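Local atomic coordinates of MIP07328p (Drosophila melanogaster, PDB entry 6FKK), a protein that probably acts as an axon guidance cue of the semaphorin family, binding semaphorin receptors and repelling growing axons through its extracellular sema domain. Residues A[15-20]-A[470-475]; A[33-38]-A[454-459]; A[389-394]-A[402-407]; A[458-463]-A[474-479]. One frame throughout, in Å; residues are numbered along the deposited sequence.

Contact 1: A[15-20]-A[470-475]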
loop_
_atom_site.group_PDB
_atom_site.type_symbol
_atom_site.label_atom_id
_atom_site.label_comp_id
_atom_site.label_asym_id
_atom_site.label_seq_id
_atom_site.Cartn_x
_atom_site.Cartn_y
_atom_site.Cartn_z
ATOM N N LYS A 15 10.767 22.573 1.484
ATOM C CA LYS A 15 12.095 22.729 2.078
ATOM C C LYS A 15 12.718 21.353 2.276
ATOM O O LYS A 15 12.398 20.643 3.231
ATOM C CB LYS A 15 11.997 23.485 3.399
ATOM C CG LYS A 15 13.333 23.738 4.080
ATOM C CD LYS A 15 14.202 24.684 3.266
ATOM C CE LYS A 15 15.523 24.958 3.967
ATOM N NZ LYS A 15 16.387 25.885 3.185
ATOM N N VAL A 16 13.619 20.971 1.371
ATOM C CA VAL A 16 14.274 19.669 1.453
ATOM C C VAL A 16 15.262 19.678 2.612
ATOM O O VAL A 16 16.164 20.522 2.674
ATOM C CB VAL A 16 14.971 19.321 0.132
ATOM C CG1 VAL A 16 15.855 18.092 0.305
ATOM C CG2 VAL A 16 13.941 19.090 -0.961
ATOM N N LEU A 17 15.098 18.732 3.536
ATOM C CA LEU A 17 15.977 18.624 4.694
ATOM C C LEU A 17 17.224 17.799 4.388
ATOM O O LEU A 17 18.346 18.245 4.646
ATOM C CB LEU A 17 15.217 18.018 5.878
ATOM C CG LEU A 17 13.993 18.793 6.374
ATOM C CD1 LEU A 17 13.403 18.137 7.617
ATOM C CD2 LEU A 17 14.345 20.249 6.645
ATOM N N ALA A 18 17.046 16.599 3.840
ATOM C CA ALA A 18 18.171 15.735 3.514
ATOM C C ALA A 18 17.841 14.947 2.256
ATOM O O ALA A 18 16.680 14.832 1.859
ATOM C CB ALA A 18 18.508 14.789 4.674
ATOM N N HIS A 19 18.882 14.403 1.629
ATOM C CA HIS A 19 18.713 13.640 0.402
ATOM C C HIS A 19 19.735 12.513 0.360
ATOM O O HIS A 19 20.888 12.694 0.761
ATOM C CB HIS A 19 18.854 14.539 -0.834
ATOM C CG HIS A 19 20.179 15.228 -0.931
ATOM N ND1 HIS A 19 21.234 14.715 -1.652
ATOM C CD2 HIS A 19 20.620 16.389 -0.391
ATOM C CE1 HIS A 19 22.268 15.531 -1.557
ATOM N NE2 HIS A 19 21.923 16.554 -0.797
ATOM N N PHE A 20 19.295 11.350 -0.118
ATOM C CA PHE A 20 20.145 10.180 -0.318
ATOM C C PHE A 20 20.036 9.793 -1.788
ATOM O O PHE A 20 19.000 9.280 -2.220
ATOM C CB PHE A 20 19.719 9.030 0.597
ATOM C CG PHE A 20 20.527 7.775 0.417
ATOM C CD1 PHE A 20 21.694 7.580 1.135
ATOM C CD2 PHE A 20 20.110 6.783 -0.457
ATOM C CE1 PHE A 20 22.438 6.424 0.976
ATOM C CE2 PHE A 20 20.849 5.627 -0.621
ATOM C CZ PHE A 20 22.013 5.446 0.098
ATOM N N LEU A 470 16.195 9.074 -2.064
ATOM C CA LEU A 470 15.357 9.315 -0.898
ATOM C C LEU A 470 15.486 10.785 -0.533
ATOM O O LEU A 470 16.603 11.306 -0.442
ATOM C CB LEU A 470 15.768 8.447 0.295
ATOM C CG LEU A 470 15.963 6.943 0.119
ATOM C CD1 LEU A 470 16.208 6.299 1.473
ATOM C CD2 LEU A 470 14.769 6.313 -0.569
ATOM N N VAL A 471 14.356 11.453 -0.331
ATOM C CA VAL A 471 14.337 12.873 -0.003
ATOM C C VAL A 471 13.539 13.062 1.278
ATOM O O VAL A 471 12.428 12.537 1.406
ATOM C CB VAL A 471 13.742 13.717 -1.146
ATOM C CG1 VAL A 471 13.566 15.161 -0.704
ATOM C CG2 VAL A 471 14.638 13.643 -2.372
ATOM N N SER A 472 14.104 13.810 2.221
ATOM C CA SER A 472 13.475 14.068 3.508
ATOM C C SER A 472 12.913 15.485 3.522
ATOM O O SER A 472 13.656 16.452 3.336
ATOM C CB SER A 472 14.478 13.878 4.644
ATOM O OG SER A 472 13.882 14.128 5.903
ATOM N N VAL A 473 11.606 15.604 3.735
ATOM C CA VAL A 473 10.951 16.902 3.882
ATOM C C VAL A 473 10.195 16.895 5.206
ATOM O O VAL A 473 9.848 15.817 5.711
ATOM C CB VAL A 473 10.019 17.199 2.695
ATOM C CG1 VAL A 473 10.810 17.200 1.390
ATOM C CG2 VAL A 473 8.882 16.191 2.639
ATOM N N PRO A 474 9.935 18.053 5.816
ATOM C CA PRO A 474 9.281 18.053 7.132
ATOM C C PRO A 474 7.881 17.452 7.077
ATOM O O PRO A 474 7.093 17.741 6.172
ATOM C CB PRO A 474 9.246 19.537 7.512
ATOM C CG PRO A 474 9.365 20.277 6.225
ATOM C CD PRO A 474 10.270 19.419 5.382
ATOM N N LEU A 475 7.578 16.616 8.071
ATOM C CA LEU A 475 6.252 16.011 8.158
ATOM C C LEU A 475 5.177 17.056 8.432
ATOM O O LEU A 475 4.043 16.917 7.962
ATOM C CB LEU A 475 6.239 14.936 9.246
ATOM C CG LEU A 475 4.986 14.071 9.374
ATOM C CD1 LEU A 475 4.897 13.074 8.227
ATOM C CD2 LEU A 475 4.966 13.359 10.716
#
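Ser472 O takes two backbone N-H groups from consecutive residues: Leu17 N lies 2.7 Å from Ser472 O, while the bond from Ala18 N is long and weak. Leu17 and Ala18 both face Ser472, a classic beta bulge where the strand begins. Past it the pairing is regular and antiparallel. Ser472 N donates to Ala18 O at 2.8 Å in an almost straight bond of 174°, and Phe20 and Leu470 exchange N-H and C=O in both directions, with Phe20 N 2.7 Å from Leu470 O. Strands 18-20 and 470-474 run 169° apart, 4.7 Å between axes. His19 and Val471, the non-hydrogen-bonded pair, add a CA-H...O contact from His19 CA to Leu470 O.

Side chains follow this register. Phe20 and Leu470 lie side by side and point the same way, their CB atoms 4.0 Å apart. At the bulged end, Val16 crosses Val471 at about a right angle, CG1 to CG1 at 3.9 Å. Leu17 has CG anti to its carbonyl carbon (chi1 -60°), and from there CG rests 3.9 Å from Pro474 CD.

The pairing closes a sheet in the manner of the velcro closure of beta-propellers, the fold of the sema domain: strand 18-21, from the chain start, becomes the outermost strand beside 469-474, which is followed by 461-465 and 452-456. Ser472 OG bonds to Ser461 OG on the adjacent strand, and the Phe20 ring meets Tyr47 edge-to-face.

Contact 2: A[33-38]-A[454-459]. With NAG (2-acetamido-2-deoxy-beta-D-glucopyranose), chain C.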
loop_
_atom_site.group_PDB
_atom_site.type_symbol
_atom_site.label_atom_id
_atom_site.label_comp_id
_atom_site.label_asym_id
_atom_site.label_seq_id
_atom_site.Cartn_x
_atom_site.Cartn_y
_atom_site.Cartn_z
ATOM N N HIS A 33 11.216 -0.500 7.624
ATOM C CA HIS A 33 11.382 0.849 8.142
ATOM C C HIS A 33 10.791 0.950 9.540
ATOM O O HIS A 33 9.801 0.289 9.866
ATOM C CB HIS A 33 10.728 1.888 7.222
ATOM C CG HIS A 33 9.231 1.900 7.291
ATOM N ND1 HIS A 33 8.536 2.624 8.235
ATOM C CD2 HIS A 33 8.298 1.273 6.535
ATOM C CE1 HIS A 33 7.239 2.445 8.056
ATOM N NE2 HIS A 33 7.069 1.630 7.031
ATOM N N ASN A 34 11.424 1.784 10.360
ATOM C CA ASN A 34 10.871 2.236 11.628
ATOM C C ASN A 34 11.205 3.719 11.766
ATOM O O ASN A 34 11.693 4.352 10.825
ATOM C CB ASN A 34 11.391 1.391 12.801
ATOM C CG ASN A 34 12.897 1.218 12.779
ATOM O OD1 ASN A 34 13.646 2.139 13.103
ATOM N ND2 ASN A 34 13.347 0.025 12.409
ATOM N N ASP A 35 10.950 4.280 12.948
ATOM C CA ASP A 35 11.103 5.718 13.147
ATOM C C ASP A 35 12.549 6.194 13.057
ATOM O O ASP A 35 12.772 7.408 12.976
ATOM C CB ASP A 35 10.521 6.126 14.502
ATOM C CG ASP A 35 9.095 6.636 14.395
ATOM O OD1 ASP A 35 8.579 6.733 13.262
ATOM O OD2 ASP A 35 8.494 6.943 15.446
ATOM N N GLU A 36 13.527 5.293 13.061
ATOM C CA GLU A 36 14.927 5.694 13.106
ATOM C C GLU A 36 15.772 5.159 11.961
ATOM O O GLU A 36 16.691 5.855 11.523
ATOM C CB GLU A 36 15.558 5.258 14.438
ATOM C CG GLU A 36 14.912 5.899 15.656
ATOM C CD GLU A 36 15.459 5.358 16.961
ATOM O OE1 GLU A 36 16.249 4.393 16.922
ATOM O OE2 GLU A 36 15.096 5.900 18.027
ATOM N N PHE A 37 15.496 3.957 11.462
ATOM C CA PHE A 37 16.289 3.360 10.398
ATOM C C PHE A 37 15.375 2.748 9.347
ATOM O O PHE A 37 14.268 2.295 9.650
ATOM C CB PHE A 37 17.253 2.299 10.948
ATOM C CG PHE A 37 18.297 2.862 11.866
ATOM C CD1 PHE A 37 19.500 3.329 11.363
ATOM C CD2 PHE A 37 18.070 2.945 13.230
ATOM C CE1 PHE A 37 20.460 3.857 12.203
ATOM C CE2 PHE A 37 19.025 3.472 14.076
ATOM C CZ PHE A 37 20.220 3.934 13.561
ATOM N N VAL A 38 15.852 2.744 8.104
ATOM C CA VAL A 38 15.087 2.251 6.966
ATOM C C VAL A 38 16.015 1.449 6.061
ATOM O O VAL A 38 17.184 1.803 5.880
ATOM C CB VAL A 38 14.416 3.410 6.195
ATOM C CG1 VAL A 38 15.462 4.373 5.652
ATOM C CG2 VAL A 38 13.531 2.877 5.077
ATOM N N VAL A 454 7.406 7.198 3.445
ATOM C CA VAL A 454 7.697 6.665 4.770
ATOM C C VAL A 454 7.597 7.804 5.772
ATOM O O VAL A 454 8.127 8.896 5.532
ATOM C CB VAL A 454 9.088 6.007 4.828
ATOM C CG1 VAL A 454 9.298 5.325 6.172
ATOM C CG2 VAL A 454 9.249 5.018 3.688
ATOM N N ILE A 455 6.928 7.548 6.892
ATOM C CA ILE A 455 6.650 8.566 7.894
ATOM C C ILE A 455 7.399 8.218 9.171
ATOM O O ILE A 455 7.254 7.111 9.705
ATOM C CB ILE A 455 5.143 8.691 8.166
ATOM C CG1 ILE A 455 4.453 9.427 7.015
ATOM C CG2 ILE A 455 4.898 9.393 9.490
ATOM C CD1 ILE A 455 2.984 9.690 7.264
ATOM N N SER A 456 8.193 9.168 9.661
ATOM C CA SER A 456 8.841 9.084 10.970
ATOM C C SER A 456 8.281 10.223 11.816
ATOM O O SER A 456 8.676 11.382 11.649
ATOM C CB SER A 456 10.357 9.173 10.848
ATOM O OG SER A 456 10.962 9.175 12.131
ATOM N N THR A 457 7.361 9.893 12.724
ATOM C CA THR A 457 6.692 10.931 13.500
ATOM C C THR A 457 7.623 11.544 14.537
ATOM O O THR A 457 7.568 12.753 14.789
ATOM C CB THR A 457 5.446 10.361 14.174
ATOM O OG1 THR A 457 5.789 9.164 14.884
ATOM C CG2 THR A 457 4.384 10.046 13.138
ATOM N N SER A 458 8.483 10.727 15.150
ATOM C CA SER A 458 9.353 11.230 16.206
ATOM C C SER A 458 10.360 12.242 15.674
ATOM O O SER A 458 10.712 13.192 16.382
ATOM C CB SER A 458 10.075 10.070 16.889
ATOM O OG SER A 458 10.992 9.454 16.003
ATOM N N LYS A 459 10.831 12.064 14.442
ATOM C CA LYS A 459 11.769 12.993 13.830
ATOM C C LYS A 459 11.083 14.035 12.957
ATOM O O LYS A 459 11.774 14.841 12.325
ATOM C CB LYS A 459 12.811 12.229 13.008
ATOM C CG LYS A 459 13.659 11.272 13.832
ATOM C CD LYS A 459 14.835 10.733 13.032
ATOM C CE LYS A 459 15.665 9.755 13.853
ATOM N NZ LYS A 459 16.198 10.368 15.104
HETATM C C1 NAG C . 20.637 -0.733 10.806
HETATM C C2 NAG C . 20.584 -2.097 11.480
HETATM C C3 NAG C . 19.891 -1.982 12.834
HETATM C C4 NAG C . 20.662 -1.000 13.710
HETATM C C5 NAG C . 20.939 0.338 13.017
HETATM C C6 NAG C . 22.016 1.125 13.734
HETATM C C7 NAG C . 18.854 -3.526 10.262
HETATM C C8 NAG C . 17.750 -2.571 10.630
HETATM N N2 NAG C . 20.104 -3.228 10.677
HETATM O O3 NAG C . 19.880 -3.272 13.443
HETATM O O4 NAG C . 19.918 -0.746 14.896
HETATM O O5 NAG C . 21.393 0.188 11.653
HETATM O O6 NAG C . 23.004 0.268 14.294
HETATM O O7 NAG C . 18.622 -4.553 9.616
#
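Two hydrogen bonds join Asp35 to the end of strand 452-456 and the turn after it. Ser456 OG donates to Asp35 O at 2.7 Å; chi1 of 176° sets this hydroxyl anti to the Ser456 nitrogen, and the C=O...O angle at the acceptor is 123°. The second bond is weak: Thr457 N stands 3.4 Å from Asp35 OD1, with an N-H...O angle of 133°. Asp35 OD2 lies near the hydroxyls of Thr457 and Ser458, at 3.5 and 3.6 Å from their OG1 and OG.

Within 33-38, Asn34 OD1 accepts from Glu36 N and Phe37 N in an Asx turn linking the strands ending at His33 and starting at Phe37.

Contacts over ring faces are of two kinds. Val454 CG1 sits over one face of the His33 ring, 3.8 Å from its centroid, a CH-pi contact displaced toward the rim. A sugar of an attached glycan covers one face of the Phe37 ring, its C5 over the ring centre and its C6 3.3 Å from Phe37 CZ.

The contact joins hairpin 29-33/37-41 of one four-stranded propeller sheet to outermost strand 452-456 of another; Ile455 and Thr457 touch Ala390 and His392 of strand 386-396 in a third.

Contact 3: A[389-394]-A[402-407]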
loop_
_atom_site.group_PDB
_atom_site.type_symbol
_atom_site.label_atom_id
_atom_site.label_comp_id
_atom_site.label_asym_id
_atom_site.label_seq_id
_atom_site.Cartn_x
_atom_site.Cartn_y
_atom_site.Cartn_z
ATOM N N ILE A 389 1.011 6.643 -0.787
ATOM C CA ILE A 389 0.096 6.903 0.319
ATOM C C ILE A 389 0.840 6.676 1.629
ATOM O O ILE A 389 1.685 5.783 1.733
ATOM C CB ILE A 389 -1.160 6.010 0.212
ATOM C CG1 ILE A 389 -2.156 6.313 1.336
ATOM C CG2 ILE A 389 -0.770 4.542 0.207
ATOM C CD1 ILE A 389 -3.027 7.516 1.066
ATOM N N ALA A 390 0.530 7.504 2.623
ATOM C CA ALA A 390 1.062 7.364 3.971
ATOM C C ALA A 390 0.162 8.156 4.908
ATOM O O ALA A 390 -0.439 9.155 4.504
ATOM C CB ALA A 390 2.512 7.850 4.068
ATOM N N VAL A 391 0.064 7.698 6.154
ATOM C CA VAL A 391 -0.874 8.259 7.121
ATOM C C VAL A 391 -0.156 8.531 8.435
ATOM O O VAL A 391 0.602 7.686 8.924
ATOM C CB VAL A 391 -2.072 7.318 7.362
ATOM C CG1 VAL A 391 -3.016 7.914 8.395
ATOM C CG2 VAL A 391 -2.808 7.043 6.066
ATOM N N HIS A 392 -0.400 9.718 9.005
ATOM C CA HIS A 392 -0.068 10.016 10.394
ATOM C C HIS A 392 -1.362 9.940 11.191
ATOM O O HIS A 392 -2.159 10.891 11.163
ATOM C CB HIS A 392 0.573 11.400 10.529
ATOM C CG HIS A 392 1.019 11.733 11.922
ATOM N ND1 HIS A 392 1.590 12.944 12.251
ATOM C CD2 HIS A 392 0.980 11.013 13.070
ATOM C CE1 HIS A 392 1.883 12.956 13.539
ATOM N NE2 HIS A 392 1.522 11.796 14.059
ATOM N N PRO A 393 -1.625 8.850 11.902
ATOM C CA PRO A 393 -2.957 8.646 12.474
ATOM C C PRO A 393 -3.165 9.367 13.795
ATOM O O PRO A 393 -2.247 9.528 14.604
ATOM C CB PRO A 393 -3.017 7.128 12.672
ATOM C CG PRO A 393 -1.601 6.743 12.918
ATOM C CD PRO A 393 -0.759 7.672 12.077
ATOM N N GLN A 394 -4.409 9.807 13.991
ATOM C CA GLN A 394 -4.900 10.297 15.280
ATOM C C GLN A 394 -4.078 11.479 15.793
ATOM O O GLN A 394 -3.604 11.489 16.931
ATOM C CB GLN A 394 -4.947 9.166 16.308
ATOM C CG GLN A 394 -5.926 8.053 15.950
ATOM C CD GLN A 394 -7.356 8.549 15.808
ATOM O OE1 GLN A 394 -8.058 8.752 16.801
ATOM N NE2 GLN A 394 -7.794 8.748 14.570
ATOM N N TYR A 402 -9.487 14.123 17.086
ATOM C CA TYR A 402 -8.380 13.396 16.479
ATOM C C TYR A 402 -8.642 13.211 14.991
ATOM O O TYR A 402 -9.721 12.755 14.598
ATOM C CB TYR A 402 -8.176 12.045 17.166
ATOM C CG TYR A 402 -7.782 12.177 18.619
ATOM C CD1 TYR A 402 -8.744 12.322 19.610
ATOM C CD2 TYR A 402 -6.447 12.174 18.997
ATOM C CE1 TYR A 402 -8.386 12.453 20.940
ATOM C CE2 TYR A 402 -6.080 12.301 20.322
ATOM C CZ TYR A 402 -7.053 12.441 21.289
ATOM O OH TYR A 402 -6.693 12.573 22.610
ATOM N N TYR A 403 -7.659 13.578 14.171
ATOM C CA TYR A 403 -7.762 13.481 12.722
ATOM C C TYR A 403 -6.572 12.712 12.172
ATOM O O TYR A 403 -5.447 12.863 12.656
ATOM C CB TYR A 403 -7.817 14.867 12.069
ATOM C CG TYR A 403 -8.937 15.750 12.567
ATOM C CD1 TYR A 403 -10.184 15.733 11.959
ATOM C CD2 TYR A 403 -8.743 16.608 13.641
ATOM C CE1 TYR A 403 -11.210 16.544 12.411
ATOM C CE2 TYR A 403 -9.760 17.421 14.099
ATOM C CZ TYR A 403 -10.992 17.385 13.481
ATOM O OH TYR A 403 -12.004 18.195 13.939
ATOM N N ASP A 404 -6.823 11.890 11.157
ATOM C CA ASP A 404 -5.748 11.241 10.420
ATOM C C ASP A 404 -5.234 12.192 9.346
ATOM O O ASP A 404 -5.984 12.588 8.449
ATOM C CB ASP A 404 -6.236 9.939 9.788
ATOM C CG ASP A 404 -6.525 8.864 10.814
ATOM O OD1 ASP A 404 -6.192 9.073 11.998
ATOM O OD2 ASP A 404 -7.083 7.810 10.437
ATOM N N VAL A 405 -3.963 12.571 9.439
ATOM C CA VAL A 405 -3.334 13.375 8.397
ATOM C C VAL A 405 -2.844 12.432 7.307
ATOM O O VAL A 405 -1.979 11.583 7.548
ATOM C CB VAL A 405 -2.184 14.221 8.959
ATOM C CG1 VAL A 405 -1.600 15.107 7.867
ATOM C CG2 VAL A 405 -2.679 15.059 10.123
ATOM N N ILE A 406 -3.401 12.573 6.109
ATOM C CA ILE A 406 -3.153 11.650 5.010
ATOM C C ILE A 406 -2.182 12.291 4.030
ATOM O O ILE A 406 -2.380 13.435 3.600
ATOM C CB ILE A 406 -4.465 11.259 4.310
ATOM C CG1 ILE A 406 -5.413 10.602 5.315
ATOM C CG2 ILE A 406 -4.186 10.329 3.143
ATOM C CD1 ILE A 406 -6.854 10.576 4.866
ATOM N N TYR A 407 -1.136 11.553 3.672
ATOM C CA TYR A 407 -0.126 12.007 2.729
ATOM C C TYR A 407 -0.228 11.192 1.447
ATOM O O TYR A 407 -0.370 9.966 1.491
ATOM C CB TYR A 407 1.279 11.876 3.322
ATOM C CG TYR A 407 1.511 12.710 4.564
ATOM C CD1 TYR A 407 1.010 12.312 5.796
ATOM C CD2 TYR A 407 2.237 13.891 4.506
ATOM C CE1 TYR A 407 1.220 13.070 6.932
ATOM C CE2 TYR A 407 2.454 14.653 5.639
ATOM C CZ TYR A 407 1.942 14.240 6.848
ATOM O OH TYR A 407 2.154 14.994 7.979
#
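Gln394 reaches Asp404 by a bend at chi2 (-59°) that brings NE2 to the same oxygen its own backbone N reaches, while chi1 of -69° places the Asp404 carboxylate beside its backbone nitrogen. Asp404 OD1 consequently receives two bonds from one residue: Gln394 N at 2.8 Å, nearly along the C-O axis, and Gln394 NE2 at 3.0 Å, from above the carboxylate plane. Amide and carboxylate planes stand 84° apart, yet OD1 lies close to the amide plane of Gln394. The other end of that amide, OE1, touches Tyr402 CB at 3.3 Å.

Strands 389-394 and 402-407 form an antiparallel beta hairpin of the sema propeller. Ala390 with Tyr407 and His392 with Val405 are hydrogen-bonded pairs, each bonded both ways; His392 N lies 2.8 Å from Val405 O. Val391 and Ile406 make the non-hydrogen-bonded pair between them. On their side, Ile389 CD1 meets Ile406 CG2 at 3.7 Å, the two side chains lying alongside. Tyr407 presents its ring edge to Ala390 O and to His392 CB, the latter 4.0 Å from CE1, and its hydroxyl bonds to Leu475 O, beyond the hairpin.

Asp404 OD2 bonds to the hydroxyls of Ser279 and Tyr286, so both carboxylate oxygens are held and its rotation is fixed between two sheets. Four hydrogen bonds on one carboxylate are consistent with its charged form.

Contact 4: A[458-463]-A[474-479]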
loop_
_atom_site.group_PDB
_atom_site.type_symbol
_atom_site.label_atom_id
_atom_site.label_comp_id
_atom_site.label_asym_id
_atom_site.label_seq_id
_atom_site.Cartn_x
_atom_site.Cartn_y
_atom_site.Cartn_z
ATOM N N SER A 458 8.483 10.727 15.150
ATOM C CA SER A 458 9.353 11.230 16.206
ATOM C C SER A 458 10.360 12.242 15.674
ATOM O O SER A 458 10.712 13.192 16.382
ATOM C CB SER A 458 10.075 10.070 16.889
ATOM O OG SER A 458 10.992 9.454 16.003
ATOM N N LYS A 459 10.831 12.064 14.442
ATOM C CA LYS A 459 11.769 12.993 13.830
ATOM C C LYS A 459 11.083 14.035 12.957
ATOM O O LYS A 459 11.774 14.841 12.325
ATOM C CB LYS A 459 12.811 12.229 13.008
ATOM C CG LYS A 459 13.659 11.272 13.832
ATOM C CD LYS A 459 14.835 10.733 13.032
ATOM C CE LYS A 459 15.665 9.755 13.853
ATOM N NZ LYS A 459 16.198 10.368 15.104
ATOM N N ASN A 460 9.749 14.039 12.916
ATOM C CA ASN A 460 8.972 14.986 12.115
ATOM C C ASN A 460 9.461 15.002 10.668
ATOM O O ASN A 460 9.744 16.054 10.088
ATOM C CB ASN A 460 9.015 16.386 12.733
ATOM C CG ASN A 460 7.950 17.306 12.169
ATOM O OD1 ASN A 460 6.767 17.171 12.485
ATOM N ND2 ASN A 460 8.365 18.255 11.339
ATOM N N SER A 461 9.561 13.812 10.081
ATOM C CA SER A 461 10.183 13.640 8.777
ATOM C C SER A 461 9.294 12.799 7.874
ATOM O O SER A 461 8.874 11.701 8.254
ATOM C CB SER A 461 11.562 12.983 8.913
ATOM O OG SER A 461 12.168 12.800 7.647
ATOM N N LEU A 462 9.008 13.320 6.686
ATOM C CA LEU A 462 8.387 12.553 5.617
ATOM C C LEU A 462 9.463 12.248 4.585
ATOM O O LEU A 462 10.121 13.164 4.081
ATOM C CB LEU A 462 7.229 13.322 4.983
ATOM C CG LEU A 462 6.628 12.700 3.721
ATOM C CD1 LEU A 462 5.912 11.401 4.050
ATOM C CD2 LEU A 462 5.690 13.670 3.023
ATOM N N VAL A 463 9.650 10.969 4.280
ATOM C CA VAL A 463 10.701 10.528 3.371
ATOM C C VAL A 463 10.049 10.142 2.052
ATOM O O VAL A 463 9.350 9.125 1.967
ATOM C CB VAL A 463 11.511 9.362 3.953
ATOM C CG1 VAL A 463 12.591 8.926 2.968
ATOM C CG2 VAL A 463 12.125 9.763 5.285
ATOM N N PRO A 474 9.935 18.053 5.816
ATOM C CA PRO A 474 9.281 18.053 7.132
ATOM C C PRO A 474 7.881 17.452 7.077
ATOM O O PRO A 474 7.093 17.741 6.172
ATOM C CB PRO A 474 9.246 19.537 7.512
ATOM C CG PRO A 474 9.365 20.277 6.225
ATOM C CD PRO A 474 10.270 19.419 5.382
ATOM N N LEU A 475 7.578 16.616 8.071
ATOM C CA LEU A 475 6.252 16.011 8.158
ATOM C C LEU A 475 5.177 17.056 8.432
ATOM O O LEU A 475 4.043 16.917 7.962
ATOM C CB LEU A 475 6.239 14.936 9.246
ATOM C CG LEU A 475 4.986 14.071 9.374
ATOM C CD1 LEU A 475 4.897 13.074 8.227
ATOM C CD2 LEU A 475 4.966 13.359 10.716
ATOM N N HIS A 476 5.513 18.101 9.185
ATOM C CA HIS A 476 4.590 19.188 9.474
ATOM C C HIS A 476 5.368 20.493 9.473
ATOM O O HIS A 476 6.423 20.589 10.108
ATOM C CB HIS A 476 3.888 18.981 10.820
ATOM C CG HIS A 476 3.026 17.758 10.870
ATOM N ND1 HIS A 476 1.757 17.721 10.334
ATOM C CD2 HIS A 476 3.246 16.531 11.397
ATOM C CE1 HIS A 476 1.233 16.523 10.527
ATOM N NE2 HIS A 476 2.118 15.782 11.170
ATOM N N HIS A 477 4.847 21.493 8.762
ATOM C CA HIS A 477 5.555 22.747 8.541
ATOM C C HIS A 477 5.249 23.799 9.599
ATOM O O HIS A 477 5.241 24.997 9.281
ATOM C CB HIS A 477 5.229 23.294 7.149
ATOM C CG HIS A 477 5.341 22.279 6.055
ATOM N ND1 HIS A 477 6.533 21.987 5.429
ATOM C CD2 HIS A 477 4.405 21.495 5.469
ATOM C CE1 HIS A 477 6.329 21.063 4.507
ATOM N NE2 HIS A 477 5.047 20.747 4.511
ATOM N N CYS A 478 4.993 23.396 10.845
ATOM C CA CYS A 478 4.698 24.383 11.881
ATOM C C CYS A 478 5.899 25.289 12.125
ATOM O O CYS A 478 5.772 26.518 12.143
ATOM C CB CYS A 478 4.284 23.698 13.186
ATOM S SG CYS A 478 3.034 22.391 13.074
ATOM N N SER A 479 7.080 24.697 12.307
ATOM C CA SER A 479 8.274 25.476 12.612
ATOM C C SER A 479 8.830 26.210 11.401
ATOM O O SER A 479 9.788 26.976 11.552
ATOM C CB SER A 479 9.355 24.568 13.200
ATOM O OG SER A 479 9.705 23.540 12.291
#
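Asn460 adopts a left-handed backbone conformation (phi/psi 52°/51°) and, with Ser461, faces Ser456 in a G1 beta bulge that starts strand 461-465, while its own carbonyl accepts Leu475 N at 3.0 Å. That bond is straight at hydrogen, 176°, but the donor stands well above the carbonyl plane. Beside it, Pro474 CA adds a CA-H...O contact to Asn460 O. The arrangement joins the last strands of the sema beta-propeller to the chain entering the plexin repeat, or PSI domain.

Among the side chains, Leu475 has CG anti to its nitrogen, and its CD1 branch packs against Leu462 CB at 4.0 Å; its CB sits 3.6 Å from Ser461 N. Asn460 OD1 lies at the edge of the His476 ring, 3.7 Å from CD2.

Both nitrogens of His476 have partners: ND1 bonds to Asp492 and NE2 to His392, the latter linking it to a neighbouring propeller sheet. Two residues on, Cys478 SG forms a disulfide with Cys495 SG. The Asn460 side chain supplies the second bond across the contact: ND2 donates almost straight to His476 O, in the carbonyl plane and on a lone pair, at 3.3 Å.

Overall arrangement
From the N terminus, contact 1 opens first, and its 15-20 segment waits some 450 residues for 470-475, closing the largest loop. Contact 2 lies within that span, joining 33-38 to 454-459, and the short hairpin of contact 3 falls within both. Contact 4 starts at 458-463, where contact 2 ends, and crosses the end of contact 1, sharing Pro474 and Leu475 before running on toward the PSI domain. Contacts 1, 2 and 4 meet on the four-stranded sheet 18-21, 469-474, 461-465 and 452-456. Contact 3 belongs to a separate sheet but touches all three others, packing on contact 2 through Ile455 and on contacts 1 and 4 through Leu475.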